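PDB 4PQI: In2-1 family protein, glutathione transferase lambda3 from Populus trichocarpa, which probably acts as a glutathione-dependent thiol transferase of the plant Lambda class, binding glutathione in a monomer with the glutathione transferase fold. Local coordinates for residues G167-F170 with E174-L177. Numbering follows the deposited sequence.
With CA (calcium ion), chain C.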
loop_
_atom_site.group_PDB
_atom_site.type_symbol
_atom_site.label_atom_id
_atom_site.label_comp_id
_atom_site.label_asym_id
_atom_site.label_seq_id
_atom_site.Cartn_x
_atom_site.Cartn_y
_atom_site.Cartn_z
ATOM N N GLY A 167 -4.002 21.346 -0.991
ATOM C CA GLY A 167 -2.835 20.520 -1.262
ATOM C C GLY A 167 -3.133 19.369 -2.201
ATOM O O GLY A 167 -4.294 19.116 -2.523
ATOM N N PRO A 168 -2.085 18.648 -2.630
ATOM C CA PRO A 168 -2.169 17.656 -3.705
ATOM C C PRO A 168 -2.619 16.256 -3.283
ATOM O O PRO A 168 -2.777 15.395 -4.154
ATOM C CB PRO A 168 -0.725 17.600 -4.203
ATOM C CG PRO A 168 0.062 17.793 -2.975
ATOM C CD PRO A 168 -0.702 18.796 -2.146
ATOM N N PHE A 169 -2.811 16.015 -1.991
ATOM C CA PHE A 169 -3.157 14.678 -1.518
ATOM C C PHE A 169 -4.673 14.517 -1.459
ATOM O O PHE A 169 -5.406 15.502 -1.567
ATOM C CB PHE A 169 -2.506 14.395 -0.154
ATOM C CG PHE A 169 -1.010 14.583 -0.147
ATOM C CD1 PHE A 169 -0.181 13.688 -0.806
ATOM C CD2 PHE A 169 -0.438 15.655 0.515
ATOM C CE1 PHE A 169 1.195 13.869 -0.811
ATOM C CE2 PHE A 169 0.938 15.844 0.523
ATOM C CZ PHE A 169 1.760 14.947 -0.138
ATOM N N PHE A 170 -5.158 13.285 -1.301
ATOM C CA PHE A 170 -6.608 13.088 -1.263
ATOM C C PHE A 170 -7.318 13.950 -0.222
ATOM O O PHE A 170 -8.420 14.445 -0.471
ATOM C CB PHE A 170 -6.983 11.616 -1.097
ATOM C CG PHE A 170 -6.789 10.798 -2.346
ATOM C CD1 PHE A 170 -7.628 10.966 -3.441
ATOM C CD2 PHE A 170 -5.785 9.843 -2.419
ATOM C CE1 PHE A 170 -7.460 10.216 -4.586
ATOM C CE2 PHE A 170 -5.607 9.083 -3.574
ATOM C CZ PHE A 170 -6.439 9.274 -4.660
ATOM N N GLU A 174 -2.136 17.510 3.813
ATOM C CA GLU A 174 -1.293 16.508 4.456
ATOM C C GLU A 174 -1.385 15.122 3.813
ATOM O O GLU A 174 -2.467 14.644 3.494
ATOM C CB GLU A 174 -1.621 16.400 5.957
ATOM C CG GLU A 174 -2.069 17.696 6.635
ATOM C CD GLU A 174 -3.574 17.998 6.468
ATOM O OE1 GLU A 174 -4.215 17.519 5.490
ATOM O OE2 GLU A 174 -4.119 18.732 7.323
ATOM N N PHE A 175 -0.232 14.485 3.637
ATOM C CA PHE A 175 -0.141 13.065 3.294
ATOM C C PHE A 175 -0.900 12.251 4.357
ATOM O O PHE A 175 -0.787 12.528 5.564
ATOM C CB PHE A 175 1.347 12.684 3.261
ATOM C CG PHE A 175 1.636 11.274 2.811
ATOM C CD1 PHE A 175 1.228 10.820 1.566
ATOM C CD2 PHE A 175 2.386 10.423 3.618
ATOM C CE1 PHE A 175 1.532 9.534 1.146
ATOM C CE2 PHE A 175 2.687 9.140 3.210
ATOM C CZ PHE A 175 2.257 8.692 1.970
ATOM N N SER A 176 -1.677 11.261 3.921
ATOM C CA SER A 176 -2.505 10.494 4.850
ATOM C C SER A 176 -2.621 8.999 4.505
ATOM O O SER A 176 -2.097 8.532 3.484
ATOM C CB SER A 176 -3.925 11.087 4.915
ATOM O OG SER A 176 -4.676 10.690 3.768
ATOM N N LEU A 177 -3.339 8.265 5.356
ATOM C CA LEU A 177 -3.640 6.854 5.123
ATOM C C LEU A 177 -4.323 6.589 3.769
ATOM O O LEU A 177 -4.147 5.509 3.179
ATOM C CB LEU A 177 -4.493 6.289 6.267
ATOM C CG LEU A 177 -3.840 6.237 7.659
ATOM C CD1 LEU A 177 -4.756 5.561 8.697
ATOM C CD2 LEU A 177 -2.477 5.543 7.598
HETATM CA CA CA C . -6.252 19.303 -4.116
HETATM O O HOH W 1 -6.422 16.985 -3.239
HETATM O O HOH W 2 -5.185 18.232 -5.854
HETATM O O HOH W 3 -4.952 21.463 -4.477
HETATM O O HOH W 4 -7.850 20.307 -5.578
#
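Two residues ahead of F169, whose ring packs against F175, the carbonyl O of G167 binds a calcium ion at 2.5 Å. Four waters and the O of F164 complete six ligands, and one of those waters also lies close to F169 O, probably donating to it, though the distance is unusually short. The F169 ring then reaches across to the other segment, where its CD2 comes to 3.3 Å from F175 N. P168 CG lies over one face and F175 CA over the opposite one. F175 CB sits almost squarely above the ring, 4.1 Å from its centroid and 10° off the normal, a CH-pi contact. With CG anti to its own N (chi1 -175°), F175 brings its ring edge to the F169 face. The two rings form an offset edge-to-face pair, their planes at 62°. A serine in place of F169 would probably leave a gap between P168 and F175 and strip F175 of this aromatic partner. S176 is the N-cap of helix 177-197: its OG accepts from V178 N, while D179 OD2 takes S176 N, as in the N-capping box of glutathione transferases, and D179 OD1 takes F170 N, tying both segments together. F175 touches I180 much like a hydrophobic staple. The loop thus leads from helix 151-160 into helix 177-197, with V215 of helix 206-215 against both F169 and F175.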